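Local coordinates for transcriptional regulator, TetR family (Legionella pneumophila subsp. pneumophila str. Philadelphia 1, PDB 3ON4), which probably binds DNA through an N-terminal helix-turn-helix domain and regulates transcription, as a TetR-family protein with an all-helical C-terminal domain, at residues A71-I76 with E132-W137; K87-F92 with G181-I186. All blocks are in the same frame, centred on the assembly; numbering follows the deposited sequence.

Contact 1: A71-I76 with E132-W137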
# COMPACT_ATOMS: atom_id res chain seq x y z
N ALA A 71 -5.03 -17.68 13.54
CA ALA A 71 -6.07 -18.69 13.80
C ALA A 71 -6.84 -19.02 12.51
O ALA A 71 -7.09 -20.17 12.22
CB ALA A 71 -7.05 -18.19 14.88
N VAL A 72 -7.20 -17.99 11.77
CA VAL A 72 -7.91 -18.15 10.50
C VAL A 72 -7.10 -19.02 9.54
O VAL A 72 -7.63 -19.96 8.92
CB VAL A 72 -8.22 -16.77 9.87
CG1 VAL A 72 -8.67 -16.90 8.37
CG2 VAL A 72 -9.28 -16.05 10.69
N LEU A 73 -5.81 -18.72 9.43
CA LEU A 73 -4.91 -19.43 8.52
C LEU A 73 -4.70 -20.89 8.95
O LEU A 73 -4.74 -21.81 8.13
CB LEU A 73 -3.55 -18.71 8.46
CG LEU A 73 -3.52 -17.33 7.79
CD1 LEU A 73 -2.08 -16.87 7.68
CD2 LEU A 73 -4.19 -17.32 6.44
N SER A 74 -4.50 -21.07 10.26
CA SER A 74 -4.36 -22.38 10.85
C SER A 74 -5.54 -23.28 10.48
O SER A 74 -5.36 -24.47 10.15
CB SER A 74 -4.23 -22.25 12.37
OG SER A 74 -4.10 -23.52 12.97
N ASP A 75 -6.75 -22.71 10.54
CA ASP A 75 -7.96 -23.47 10.22
C ASP A 75 -8.04 -23.87 8.75
O ASP A 75 -8.61 -24.91 8.44
CB ASP A 75 -9.22 -22.69 10.62
CG ASP A 75 -9.49 -22.75 12.11
OD1 ASP A 75 -9.18 -23.79 12.74
OD2 ASP A 75 -10.03 -21.77 12.67
N ILE A 76 -7.49 -23.03 7.87
CA ILE A 76 -7.41 -23.35 6.45
C ILE A 76 -6.38 -24.43 6.18
O ILE A 76 -6.68 -25.41 5.50
CB ILE A 76 -7.09 -22.09 5.59
CG1 ILE A 76 -8.26 -21.09 5.65
CG2 ILE A 76 -6.78 -22.49 4.15
CD1 ILE A 76 -7.91 -19.69 5.17
N GLU A 132 5.76 -11.50 8.10
CA GLU A 132 6.56 -12.71 8.25
C GLU A 132 5.66 -13.93 8.47
O GLU A 132 5.90 -14.97 7.89
CB GLU A 132 7.58 -12.55 9.40
CG GLU A 132 8.72 -11.63 8.97
CD GLU A 132 9.54 -11.07 10.12
OE1 GLU A 132 9.39 -11.55 11.27
OE2 GLU A 132 10.34 -10.13 9.84
N LEU A 133 4.60 -13.78 9.27
CA LEU A 133 3.67 -14.87 9.52
C LEU A 133 2.91 -15.27 8.25
O LEU A 133 2.78 -16.45 7.95
CB LEU A 133 2.67 -14.48 10.60
CG LEU A 133 1.74 -15.61 11.06
CD1 LEU A 133 1.59 -15.60 12.59
CD2 LEU A 133 0.42 -15.47 10.36
N ILE A 134 2.45 -14.27 7.50
CA ILE A 134 1.70 -14.51 6.28
C ILE A 134 2.57 -15.18 5.23
O ILE A 134 2.16 -16.17 4.63
CB ILE A 134 1.10 -13.21 5.68
CG1 ILE A 134 0.03 -12.58 6.60
CG2 ILE A 134 0.53 -13.46 4.25
CD1 ILE A 134 -1.18 -13.40 6.80
N ILE A 135 3.78 -14.66 5.04
CA ILE A 135 4.73 -15.18 4.05
C ILE A 135 5.15 -16.62 4.38
O ILE A 135 5.11 -17.50 3.51
CB ILE A 135 5.93 -14.22 3.93
CG1 ILE A 135 5.45 -12.90 3.30
CG2 ILE A 135 7.10 -14.88 3.17
CD1 ILE A 135 6.40 -11.78 3.45
N GLU A 136 5.48 -16.87 5.65
CA GLU A 136 5.80 -18.23 6.10
C GLU A 136 4.63 -19.19 5.87
O GLU A 136 4.84 -20.30 5.39
CB GLU A 136 6.23 -18.24 7.58
CG GLU A 136 6.64 -19.61 8.15
CD GLU A 136 7.72 -20.30 7.33
OE1 GLU A 136 8.67 -19.60 6.87
OE2 GLU A 136 7.62 -21.52 7.12
N TRP A 137 3.40 -18.77 6.19
CA TRP A 137 2.22 -19.63 5.96
C TRP A 137 2.05 -19.97 4.47
O TRP A 137 1.91 -21.14 4.08
CB TRP A 137 0.97 -18.93 6.45
CG TRP A 137 -0.21 -19.81 6.37
CD1 TRP A 137 -0.61 -20.75 7.29
CD2 TRP A 137 -1.17 -19.85 5.32
NE1 TRP A 137 -1.75 -21.38 6.86
CE2 TRP A 137 -2.11 -20.85 5.65
CE3 TRP A 137 -1.30 -19.17 4.10
CZ2 TRP A 137 -3.19 -21.15 4.83
CZ3 TRP A 137 -2.37 -19.47 3.28
CH2 TRP A 137 -3.31 -20.45 3.65

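Contact 2: K87-F92 with G181-I186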
# COMPACT_ATOMS: atom_id res chain seq x y z
N LYS A 87 -6.31 -23.74 -0.59
CA LYS A 87 -5.90 -23.04 0.66
C LYS A 87 -5.50 -21.58 0.38
O LYS A 87 -5.85 -20.66 1.14
CB LYS A 87 -4.76 -23.80 1.35
CG LYS A 87 -5.18 -25.16 1.93
CD LYS A 87 -4.00 -25.92 2.53
CE LYS A 87 -4.46 -27.26 3.09
NZ LYS A 87 -3.33 -28.21 3.31
N ILE A 88 -4.77 -21.37 -0.72
CA ILE A 88 -4.40 -20.03 -1.14
C ILE A 88 -5.67 -19.26 -1.53
O ILE A 88 -5.81 -18.11 -1.16
CB ILE A 88 -3.43 -20.03 -2.35
CG1 ILE A 88 -2.11 -20.80 -2.05
CG2 ILE A 88 -3.16 -18.59 -2.79
CD1 ILE A 88 -1.48 -20.43 -0.73
N GLN A 89 -6.58 -19.89 -2.28
CA GLN A 89 -7.84 -19.21 -2.65
C GLN A 89 -8.64 -18.80 -1.40
O GLN A 89 -9.19 -17.68 -1.32
CB GLN A 89 -8.70 -20.11 -3.58
CG GLN A 89 -8.08 -20.33 -4.98
CD GLN A 89 -8.77 -21.42 -5.80
OE1 GLN A 89 -9.32 -22.38 -5.26
NE2 GLN A 89 -8.72 -21.27 -7.12
N LYS A 90 -8.70 -19.68 -0.41
CA LYS A 90 -9.45 -19.39 0.82
C LYS A 90 -8.75 -18.34 1.68
O LYS A 90 -9.41 -17.56 2.37
CB LYS A 90 -9.71 -20.67 1.63
CG LYS A 90 -10.62 -21.67 0.97
CD LYS A 90 -12.08 -21.20 0.81
CE LYS A 90 -12.89 -22.29 0.11
NZ LYS A 90 -14.32 -21.92 -0.22
N PHE A 91 -7.42 -18.33 1.64
CA PHE A 91 -6.64 -17.26 2.27
C PHE A 91 -7.08 -15.91 1.71
O PHE A 91 -7.37 -14.98 2.48
CB PHE A 91 -5.14 -17.49 2.06
CG PHE A 91 -4.32 -16.24 2.08
CD1 PHE A 91 -3.90 -15.69 3.29
CD2 PHE A 91 -3.96 -15.61 0.90
CE1 PHE A 91 -3.13 -14.55 3.30
CE2 PHE A 91 -3.19 -14.47 0.92
CZ PHE A 91 -2.78 -13.94 2.10
N PHE A 92 -7.16 -15.78 0.39
CA PHE A 92 -7.61 -14.52 -0.19
C PHE A 92 -9.05 -14.17 0.21
O PHE A 92 -9.33 -13.02 0.58
CB PHE A 92 -7.45 -14.51 -1.71
CG PHE A 92 -7.70 -13.15 -2.34
CD1 PHE A 92 -7.15 -12.00 -1.79
CD2 PHE A 92 -8.49 -13.03 -3.47
CE1 PHE A 92 -7.38 -10.74 -2.38
CE2 PHE A 92 -8.73 -11.78 -4.05
CZ PHE A 92 -8.16 -10.65 -3.50
N GLY A 181 -8.12 -9.68 -10.40
CA GLY A 181 -6.75 -9.85 -10.88
C GLY A 181 -5.86 -10.66 -9.95
O GLY A 181 -5.01 -11.43 -10.41
N VAL A 182 -6.05 -10.48 -8.65
CA VAL A 182 -5.33 -11.25 -7.65
C VAL A 182 -5.75 -12.71 -7.77
O VAL A 182 -4.90 -13.61 -7.80
CB VAL A 182 -5.63 -10.78 -6.23
CG1 VAL A 182 -4.80 -11.60 -5.23
CG2 VAL A 182 -5.37 -9.28 -6.10
N ARG A 183 -7.05 -12.94 -7.79
CA ARG A 183 -7.56 -14.30 -7.97
C ARG A 183 -7.11 -14.93 -9.28
O ARG A 183 -6.72 -16.09 -9.28
CB ARG A 183 -9.08 -14.32 -7.85
CG ARG A 183 -9.72 -15.69 -7.95
CD ARG A 183 -9.18 -16.73 -6.97
NE ARG A 183 -9.88 -17.99 -7.19
CZ ARG A 183 -10.94 -18.43 -6.50
NH1 ARG A 183 -11.43 -17.76 -5.46
NH2 ARG A 183 -11.49 -19.58 -6.84
N HIS A 184 -7.15 -14.18 -10.38
CA HIS A 184 -6.66 -14.67 -11.67
C HIS A 184 -5.19 -15.10 -11.58
O HIS A 184 -4.82 -16.14 -12.09
CB HIS A 184 -6.77 -13.61 -12.77
CG HIS A 184 -8.17 -13.32 -13.23
ND1 HIS A 184 -9.11 -14.31 -13.41
CD2 HIS A 184 -8.77 -12.15 -13.56
CE1 HIS A 184 -10.24 -13.76 -13.83
NE2 HIS A 184 -10.06 -12.45 -13.93
N PHE A 185 -4.35 -14.29 -10.93
CA PHE A 185 -2.94 -14.65 -10.78
C PHE A 185 -2.79 -15.98 -10.03
O PHE A 185 -2.00 -16.85 -10.43
CB PHE A 185 -2.17 -13.55 -10.04
CG PHE A 185 -0.75 -13.94 -9.68
CD1 PHE A 185 0.28 -13.78 -10.60
CD2 PHE A 185 -0.44 -14.44 -8.43
CE1 PHE A 185 1.59 -14.13 -10.28
CE2 PHE A 185 0.87 -14.77 -8.09
CZ PHE A 185 1.88 -14.62 -9.03
N ILE A 186 -3.55 -16.14 -8.97
CA ILE A 186 -3.51 -17.36 -8.15
C ILE A 186 -3.91 -18.57 -9.02
O ILE A 186 -3.17 -19.57 -9.10
CB ILE A 186 -4.44 -17.22 -6.90
CG1 ILE A 186 -3.90 -16.17 -5.92
CG2 ILE A 186 -4.59 -18.56 -6.18
CD1 ILE A 186 -4.92 -15.72 -4.82
O HOH W 1 -10.19 -16.29 -3.49

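Contact 1: A71-I76 with E132-W137
The backbone oxygen of L73 is approached by two donors: the indole NE1 of W137, in a weak, bent hydrogen bond (NE1 to L73 O 3.3 Å, 122° at the hydrogen), and the hydroxyl of S77, one turn further along, which is also the stronger partner of NE1. The arrangement belongs to the all-helical TetR architecture, where helix 54-77 runs from the helix-turn-helix region into the C-terminal domain and lies nearly parallel to helix 121-144, short axes 6° apart and 11.4 Å from each other. Tryptophan suits so wide a gap, spanning it with a flat apolar surface yet keeping one N-H for a polar partner. With CG of W137 anti to the backbone N (chi1 -173°), the indole reaches across and turns one face to L73, whose CB makes a CH-pi contact 3.7 Å from the centroid of the five-membered ring. The branched end of L73 stays against the indole, CD1 3.7 Å from CG of W137, and the same methyl also meets CD1 of I134, the two side chains crossing at about a right angle, and CD2 of L133. At the indole's far end, I76 approaches the ring edge, CG2 3.9 Å from CZ2 of W137.

Contact 2: K87-F92 with G181-I186
Apolar packing between I88, F92, V182 and I186 forms the buried side of this antiparallel helix pair in the C-terminal domain, with short axes 10.6 Å apart at 169°. V182 sets CG1 over the centre of the F92 ring, 3.9 Å from its centroid, a CH-pi contact that a beta-branched residue makes without a long reach. F92 gets there with CG anti to its backbone N (chi1 -171°). I186 touches I88 and F92 with its two branches, CG2 meeting CG2 of I88 at 3.7 Å, CD1 facing CB of F92, and its CG2 also reaches CG of Q89. On the polar side, CG and CD of the extended Q89 lie over one face of the R183 guanidinium, the amide tilted 40° from its plane. NE2 of Q89 comes within 3.3 Å of NH2 of R183, but both are donors and do not bond; D187 reconciles them, OD1 accepting from Q89 NE2 and forming a salt bridge with R183 NE. A water donates to Q89 O (2.8 Å) and accepts from R183 NH1 (2.8 Å). The carboxylate probably offsets the arginine's charge, so the two donor groups can lie close together beside the apolar packing of I88, F92, V182 and I186.

How the contacts relate
From the N terminus the chain passes through the helix-turn-helix region into helix 54-77, which carries 71-76, then turns into helix 84-98, which carries 87-92. Helix 121-144 brings 132-137 back beside the first of these and closes the loop of contact 1; helix 177-189, near the C terminus, closes the longer loop of contact 2. Because the second contact begins inside the first loop and ends beyond it, the two cross. Their centres lie 14 Å apart, and they meet directly: F91 packs on L73 and W137, while the backbone of K87 touches I76 and W137. Helix 84-98 thus joins both helices of contact 1 to the C-terminal helix.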